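Long-range contacts in pyocin sheath PA0622 (Pseudomonas aeruginosa, PDB 6PYT), which probably forms the contractile sheath around the tail tube of a phage-tail-like bacteriocin, shortening to drive that tube into the target cell envelope: residues V79-G84 with Q112-G117; L128-H133 with T141-L146; P183-W188 with R196-S201. All coordinates share one frame; numbering follows the deposited sequence.

Contact 1. Residues V79-G84 with Q112-G117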
loop_
_atom_site.group_PDB
_atom_site.type_symbol
_atom_site.label_atom_id
_atom_site.label_comp_id
_atom_site.label_asym_id
_atom_site.label_seq_id
_atom_site.Cartn_x
_atom_site.Cartn_y
_atom_site.Cartn_z
ATOM N N VAL B 79 54.337 6.949 21.822
ATOM C CA VAL B 79 55.148 6.312 22.847
ATOM C C VAL B 79 56.575 6.802 22.681
ATOM O O VAL B 79 57.133 6.746 21.583
ATOM C CB VAL B 79 55.064 4.784 22.735
ATOM C CG1 VAL B 79 56.022 4.130 23.693
ATOM C CG2 VAL B 79 53.656 4.318 23.006
ATOM N N ILE B 80 57.161 7.317 23.756
ATOM C CA ILE B 80 58.478 7.934 23.697
ATOM C C ILE B 80 59.387 7.235 24.691
ATOM O O ILE B 80 59.159 7.304 25.904
ATOM C CB ILE B 80 58.419 9.438 23.989
ATOM C CG1 ILE B 80 57.556 10.155 22.960
ATOM C CG2 ILE B 80 59.800 10.025 23.967
ATOM C CD1 ILE B 80 57.202 11.554 23.352
ATOM N N VAL B 81 60.414 6.567 24.183
ATOM C CA VAL B 81 61.526 6.102 24.998
ATOM C C VAL B 81 62.508 7.261 25.094
ATOM O O VAL B 81 63.180 7.600 24.119
ATOM C CB VAL B 81 62.180 4.854 24.397
ATOM C CG1 VAL B 81 63.412 4.466 25.172
ATOM C CG2 VAL B 81 61.193 3.713 24.396
ATOM N N ALA B 82 62.576 7.890 26.259
ATOM C CA ALA B 82 63.354 9.101 26.449
ATOM C C ALA B 82 64.511 8.848 27.402
ATOM O O ALA B 82 64.342 8.194 28.431
ATOM C CB ALA B 82 62.470 10.227 26.980
ATOM N N VAL B 83 65.683 9.369 27.053
ATOM C CA VAL B 83 66.902 9.208 27.838
ATOM C C VAL B 83 67.375 10.595 28.246
ATOM O O VAL B 83 67.853 11.364 27.404
ATOM C CB VAL B 83 67.996 8.467 27.057
ATOM C CG1 VAL B 83 69.249 8.335 27.900
ATOM C CG2 VAL B 83 67.506 7.109 26.603
ATOM N N GLY B 84 67.262 10.909 29.533
ATOM C CA GLY B 84 67.616 12.217 30.050
ATOM C C GLY B 84 69.085 12.435 30.344
ATOM O O GLY B 84 69.492 12.340 31.497
ATOM N N GLN B 112 73.019 5.695 23.076
ATOM C CA GLN B 112 73.216 4.254 23.063
ATOM C C GLN B 112 72.244 3.519 23.969
ATOM O O GLN B 112 72.041 2.316 23.790
ATOM C CB GLN B 112 74.646 3.938 23.482
ATOM C CG GLN B 112 75.679 4.584 22.604
ATOM C CD GLN B 112 75.630 4.068 21.198
ATOM O OE1 GLN B 112 75.416 2.880 20.968
ATOM N NE2 GLN B 112 75.822 4.959 20.237
ATOM N N ALA B 113 71.640 4.213 24.932
ATOM C CA ALA B 113 70.595 3.630 25.759
ATOM C C ALA B 113 69.283 3.456 25.015
ATOM O O ALA B 113 68.397 2.767 25.525
ATOM C CB ALA B 113 70.366 4.492 26.994
ATOM N N LEU B 114 69.122 4.064 23.839
ATOM C CA LEU B 114 67.915 3.831 23.057
ATOM C C LEU B 114 67.913 2.464 22.395
ATOM O O LEU B 114 66.850 1.988 21.993
ATOM C CB LEU B 114 67.747 4.919 22.006
ATOM C CG LEU B 114 67.435 6.294 22.565
ATOM C CD1 LEU B 114 67.477 7.318 21.461
ATOM C CD2 LEU B 114 66.081 6.269 23.199
ATOM N N LEU B 115 69.074 1.816 22.286
ATOM C CA LEU B 115 69.123 0.422 21.869
ATOM C C LEU B 115 68.565 -0.508 22.931
ATOM O O LEU B 115 68.246 -1.661 22.627
ATOM C CB LEU B 115 70.558 0.034 21.546
ATOM C CG LEU B 115 71.132 0.804 20.372
ATOM C CD1 LEU B 115 72.605 0.507 20.229
ATOM C CD2 LEU B 115 70.374 0.434 19.119
ATOM N N ASP B 116 68.447 -0.032 24.163
ATOM C CA ASP B 116 67.811 -0.748 25.250
ATOM C C ASP B 116 66.322 -0.468 25.333
ATOM O O ASP B 116 65.701 -0.830 26.330
ATOM C CB ASP B 116 68.467 -0.365 26.575
ATOM N N GLY B 117 65.744 0.183 24.323
ATOM C CA GLY B 117 64.341 0.562 24.399
ATOM C C GLY B 117 63.415 -0.636 24.333
ATOM O O GLY B 117 62.464 -0.746 25.109
#
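L114 O takes the N-H of G117 in a 3.1 Å bond to G117 N, closing a turn whose two ends both rest on V81. The preceding turn is held the same way, with D116 N 3.1 Å from A113 O. This loop between strands 109-110 and 127-129 therefore winds like a short coil and presents A113, L114 and G117 to one face of strand 76-86. Alternation along the strand turns V81 and V83 toward the loop, while A82 between them faces the other way. L114 is the central side chain. Its CG stands anti to the carbonyl carbon (chi1 -68°); CD1 continues the chain, anti to CA, and CD2 branches off in between the two valines. There CD2 lies 3.8 Å from V81 CG1 and also 3.8 Å from V83 CG2, with the backbone carbonyl of V81 beside it. V81 and L114 lie alongside one another, pointing opposite ways, whereas V83 and L114 meet at a slant. A113 CB is small enough to fit against the fork of V83, 3.9 Å from CG2 and 4.1 Å from CG1. At the far end of the turn, G117 brings its bare CA to 4.1 Å from V81 CG1; a residue without CB suits a place where the backbone itself meets a branched side chain. P46 of the neighbouring strand 46-49 also touches V81, V83 and A113, and L115 leans on helix 139-150. Since backbone bonds to I27 and L29 tie V81 into the sheet and the turn bonds its own amides, what remains between strand and loop is aliphatic. The contact thus rests on shape and exclusion of water rather than on directional bonds, with two valines on the strand meeting a leucine, an alanine and a glycine on the loop.

Contact 2. Residues L128-H133 with T141-L146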
loop_
_atom_site.group_PDB
_atom_site.type_symbol
_atom_site.label_atom_id
_atom_site.label_comp_id
_atom_site.label_asym_id
_atom_site.label_seq_id
_atom_site.Cartn_x
_atom_site.Cartn_y
_atom_site.Cartn_z
ATOM N N LEU B 128 64.224 8.575 15.775
ATOM C CA LEU B 128 65.296 9.017 16.647
ATOM C C LEU B 128 65.418 10.523 16.561
ATOM O O LEU B 128 65.545 11.077 15.467
ATOM C CB LEU B 128 66.613 8.363 16.255
ATOM C CG LEU B 128 66.561 6.858 16.432
ATOM C CD1 LEU B 128 67.809 6.234 15.899
ATOM C CD2 LEU B 128 66.379 6.539 17.888
ATOM N N VAL B 129 65.399 11.179 17.711
ATOM C CA VAL B 129 65.416 12.632 17.767
ATOM C C VAL B 129 66.306 13.060 18.928
ATOM O O VAL B 129 66.255 12.474 20.013
ATOM C CB VAL B 129 63.978 13.191 17.859
ATOM C CG1 VAL B 129 63.211 12.630 19.041
ATOM C CG2 VAL B 129 63.987 14.670 17.941
ATOM N N ALA B 130 67.189 14.020 18.672
ATOM C CA ALA B 130 68.034 14.619 19.701
ATOM C C ALA B 130 67.908 16.122 19.519
ATOM O O ALA B 130 68.681 16.733 18.770
ATOM C CB ALA B 130 69.482 14.151 19.588
ATOM N N PRO B 131 66.927 16.748 20.169
ATOM C CA PRO B 131 66.570 18.135 19.840
ATOM C C PRO B 131 67.614 19.126 20.332
ATOM O O PRO B 131 67.912 19.195 21.524
ATOM C CB PRO B 131 65.230 18.328 20.554
ATOM C CG PRO B 131 64.711 16.972 20.744
ATOM C CD PRO B 131 65.903 16.126 21.017
ATOM N N GLY B 132 68.162 19.899 19.398
ATOM C CA GLY B 132 69.176 20.879 19.695
ATOM C C GLY B 132 70.590 20.347 19.674
ATOM O O GLY B 132 71.535 21.140 19.625
ATOM N N HIS B 133 70.761 19.030 19.702
ATOM C CA HIS B 133 72.077 18.420 19.721
ATOM C C HIS B 133 72.465 17.780 18.406
ATOM O O HIS B 133 73.650 17.529 18.189
ATOM C CB HIS B 133 72.146 17.365 20.827
ATOM C CG HIS B 133 72.001 17.939 22.196
ATOM N ND1 HIS B 133 73.013 18.634 22.818
ATOM C CD2 HIS B 133 70.956 17.944 23.053
ATOM C CE1 HIS B 133 72.602 19.034 24.007
ATOM N NE2 HIS B 133 71.357 18.630 24.174
ATOM N N THR B 141 76.331 11.849 13.595
ATOM C CA THR B 141 76.890 10.585 13.141
ATOM C C THR B 141 76.540 9.446 14.092
ATOM O O THR B 141 76.307 8.318 13.647
ATOM C CB THR B 141 78.407 10.721 12.984
ATOM O OG1 THR B 141 78.690 11.835 12.132
ATOM C CG2 THR B 141 79.008 9.485 12.342
ATOM N N ALA B 142 76.458 9.727 15.394
ATOM C CA ALA B 142 75.948 8.734 16.329
ATOM C C ALA B 142 74.461 8.493 16.133
ATOM O O ALA B 142 73.981 7.386 16.385
ATOM C CB ALA B 142 76.216 9.168 17.764
ATOM N N MET B 143 73.720 9.519 15.710
ATOM C CA MET B 143 72.345 9.321 15.264
ATOM C C MET B 143 72.298 8.419 14.041
ATOM O O MET B 143 71.391 7.595 13.905
ATOM C CB MET B 143 71.710 10.673 14.943
ATOM C CG MET B 143 71.467 11.578 16.130
ATOM S SD MET B 143 70.034 11.150 17.101
ATOM C CE MET B 143 68.767 11.832 16.043
ATOM N N ASP B 144 73.281 8.557 13.150
ATOM C CA ASP B 144 73.304 7.815 11.894
ATOM C C ASP B 144 73.567 6.337 12.132
ATOM O O ASP B 144 72.786 5.481 11.706
ATOM C CB ASP B 144 74.378 8.403 10.977
ATOM N N GLY B 145 74.683 6.018 12.792
ATOM C CA GLY B 145 75.050 4.634 13.024
ATOM C C GLY B 145 74.097 3.887 13.925
ATOM O O GLY B 145 74.024 2.658 13.846
ATOM N N LEU B 146 73.350 4.598 14.764
ATOM C CA LEU B 146 72.348 3.956 15.593
ATOM C C LEU B 146 71.016 3.819 14.875
ATOM O O LEU B 146 70.262 2.893 15.171
ATOM C CB LEU B 146 72.178 4.735 16.896
ATOM C CG LEU B 146 71.533 4.061 18.100
ATOM C CD1 LEU B 146 72.220 4.592 19.317
ATOM C CD2 LEU B 146 70.066 4.359 18.200
#
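M143 reaches from helix 139-150 to the backbone of L128 and A130, joining the first strand and the helix of the beta-alpha-beta unit built from strand 127-129, helix 139-150 and strand 153-156. From CB the side chain sets off with CG anti to the carbonyl carbon, then bends at both later torsions (chi2 -78°, chi3 -78°), curling toward the strand's end. SD comes first, 3.9 Å from A130 CB, a small methyl that leaves room for the bulky sulfur. The terminal CE meets the strand backbone. It lies beside the carbonyl of L128, 4.1 Å from L128 CB, and reaches the next two amides as well, with V129 N and A130 N each 3.8 Å from CE. A flexible, unbranched methionine suits this place because it can curl its methyl down onto a strand face where backbone is as accessible as side chain. A154 and L156 of strand 153-156 also touch M143, so its side chain is shared by both strands of the unit.

Past A130 the chain leaves the sheet through a type II turn, closed by H133 N on A130 O at 3.2 Å, with G132 taking the positive phi of the third position. One helical turn beyond M143, L146 crosses L128 at about a right angle, and the two leucines meet through L128 CD1 and L146 CD2, 3.7 Å apart.

Contact 3. Residues P183-W188 with R196-S201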
loop_
_atom_site.group_PDB
_atom_site.type_symbol
_atom_site.label_atom_id
_atom_site.label_comp_id
_atom_site.label_asym_id
_atom_site.label_seq_id
_atom_site.Cartn_x
_atom_site.Cartn_y
_atom_site.Cartn_z
ATOM N N PRO B 183 65.043 24.626 9.533
ATOM C CA PRO B 183 64.610 25.845 10.233
ATOM C C PRO B 183 63.968 25.515 11.570
ATOM O O PRO B 183 63.120 24.629 11.668
ATOM C CB PRO B 183 63.600 26.473 9.270
ATOM C CG PRO B 183 63.849 25.814 7.984
ATOM C CD PRO B 183 64.203 24.434 8.338
ATOM N N GLY B 184 64.419 26.208 12.605
ATOM C CA GLY B 184 63.881 25.983 13.922
ATOM C C GLY B 184 62.470 26.510 14.057
ATOM O O GLY B 184 61.998 27.334 13.282
ATOM N N VAL B 185 61.803 26.007 15.042
ATOM C CA VAL B 185 60.454 26.417 15.394
ATOM C C VAL B 185 60.515 27.576 16.378
ATOM O O VAL B 185 61.320 27.578 17.313
ATOM C CB VAL B 185 59.684 25.208 15.956
ATOM C CG1 VAL B 185 58.607 25.621 16.906
ATOM C CG2 VAL B 185 59.060 24.446 14.814
ATOM N N GLN B 186 59.682 28.582 16.148
ATOM C CA GLN B 186 59.503 29.703 17.057
ATOM C C GLN B 186 58.146 29.508 17.728
ATOM O O GLN B 186 57.106 29.763 17.121
ATOM C CB GLN B 186 59.584 31.004 16.272
ATOM C CG GLN B 186 59.745 32.247 17.079
ATOM C CD GLN B 186 59.875 33.457 16.188
ATOM O OE1 GLN B 186 59.717 33.356 14.974
ATOM N NE2 GLN B 186 60.195 34.603 16.777
ATOM N N VAL B 187 58.152 29.041 18.973
ATOM C CA VAL B 187 56.937 28.680 19.697
ATOM C C VAL B 187 56.710 29.675 20.832
ATOM O O VAL B 187 57.659 30.121 21.485
ATOM C CB VAL B 187 57.016 27.216 20.193
ATOM C CG1 VAL B 187 58.241 26.978 21.051
ATOM C CG2 VAL B 187 55.769 26.804 20.944
ATOM N N TRP B 188 55.455 30.068 21.031
ATOM C CA TRP B 188 55.134 31.069 22.039
ATOM C C TRP B 188 55.220 30.464 23.433
ATOM O O TRP B 188 54.515 29.500 23.749
ATOM C CB TRP B 188 53.744 31.643 21.797
ATOM C CG TRP B 188 53.392 32.695 22.781
ATOM C CD1 TRP B 188 53.928 33.945 22.872
ATOM C CD2 TRP B 188 52.458 32.579 23.854
ATOM N NE1 TRP B 188 53.368 34.624 23.926
ATOM C CE2 TRP B 188 52.464 33.804 24.547
ATOM C CE3 TRP B 188 51.611 31.558 24.293
ATOM C CZ2 TRP B 188 51.654 34.038 25.652
ATOM C CZ3 TRP B 188 50.806 31.792 25.394
ATOM C CH2 TRP B 188 50.833 33.022 26.059
ATOM N N ARG B 196 59.510 31.668 22.075
ATOM C CA ARG B 196 60.735 30.938 22.369
ATOM C C ARG B 196 61.138 30.097 21.162
ATOM O O ARG B 196 60.281 29.553 20.463
ATOM C CB ARG B 196 60.508 30.048 23.590
ATOM C CG ARG B 196 61.685 29.224 24.038
ATOM C CD ARG B 196 61.292 28.341 25.204
ATOM N NE ARG B 196 60.194 27.441 24.857
ATOM C CZ ARG B 196 60.338 26.279 24.229
ATOM N NH1 ARG B 196 61.540 25.854 23.871
ATOM N NH2 ARG B 196 59.274 25.537 23.965
ATOM N N ASN B 197 62.438 30.002 20.908
ATOM C CA ASN B 197 62.889 29.129 19.837
ATOM C C ASN B 197 62.802 27.666 20.261
ATOM O O ASN B 197 62.732 27.330 21.444
ATOM C CB ASN B 197 64.317 29.466 19.419
ATOM C CG ASN B 197 64.400 30.755 18.638
ATOM O OD1 ASN B 197 63.539 31.046 17.813
ATOM N ND2 ASN B 197 65.446 31.532 18.885
ATOM N N ALA B 198 62.801 26.788 19.258
ATOM C CA ALA B 198 62.710 25.356 19.443
ATOM C C ALA B 198 63.400 24.724 18.248
ATOM O O ALA B 198 63.284 25.249 17.134
ATOM C CB ALA B 198 61.263 24.873 19.543
ATOM N N PRO B 199 64.119 23.616 18.434
ATOM C CA PRO B 199 64.960 23.086 17.354
ATOM C C PRO B 199 64.233 22.288 16.283
ATOM O O PRO B 199 64.908 21.738 15.405
ATOM C CB PRO B 199 65.948 22.197 18.114
ATOM C CG PRO B 199 65.226 21.790 19.308
ATOM C CD PRO B 199 64.381 22.938 19.710
ATOM N N ALA B 200 62.904 22.156 16.359
ATOM C CA ALA B 200 62.026 21.624 15.309
ATOM C C ALA B 200 62.239 20.162 14.925
ATOM O O ALA B 200 61.577 19.668 14.009
ATOM C CB ALA B 200 62.123 22.476 14.041
ATOM N N SER B 201 63.134 19.450 15.605
ATOM C CA SER B 201 63.284 18.029 15.328
ATOM C C SER B 201 62.179 17.228 15.988
ATOM O O SER B 201 61.698 16.243 15.423
ATOM C CB SER B 201 64.639 17.535 15.812
ATOM O OG SER B 201 65.683 18.164 15.123
#
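One face of the R196 guanidinium is covered by V187, whose CG1 lies 3.4 Å from R196 NH2 and 3.9 Å from R196 CZ. The two residues are partners in the antiparallel beta hairpin of strands 185-189 and 194-198, and their side chains run side by side in the same direction. The extended stem of R196 rises from the sheet, and the bend at chi3 (59°) brings the flat head over the valine methyl, which an arginine is long enough to do. The other flat groups, the amides of Q186 and N197, project from the opposite face, where these residues form a non-hydrogen-bonded pair. Their planes are 47° apart, and N197 OD1 only approaches Q186 CG, at 4.0 Å, in a loose, slanting contact.

Backbone bonds hold the flanking pairs. V187 N donates to R196 O at 2.6 Å, and V185 N donates to A198 O at 2.7 Å; the return bond from A198 N to V185 O is weak. V185, V187 and A198 share the face with R196, and Y203 of helix 201-214 packs against all three, so apolar residues fit here. At the hairpin's base, G184 passes beside A198 O with no side chain in the way. P199 and A200 then turn the chain, A200 in the left-handed region (phi 64°), and its methyl points back at the first strand, with A200 CB 3.7 Å from V185 CG2.

Contacts 1 and 2 both build on the seven-stranded sheet and lie with centres 12 Å apart. They merge through leucines: L114 CD1 lies 3.8 Å from L128 CD2, and L115 CD2 meets L146 CG at 3.9 Å, so loop, strand and helix share one apolar layer. Contact 3 belongs to a separate two-stranded hairpin, its centre 18 Å from that of contact 2, yet they touch where P131 CB lies 3.7 Å from P199 CG and V129 CG2 lies 3.6 Å from S201 CB. Contacts 1 and 3 stay apart, about 10 Å between nearest atoms, leaving contact 2 as the bridge. The three follow one another along the chain.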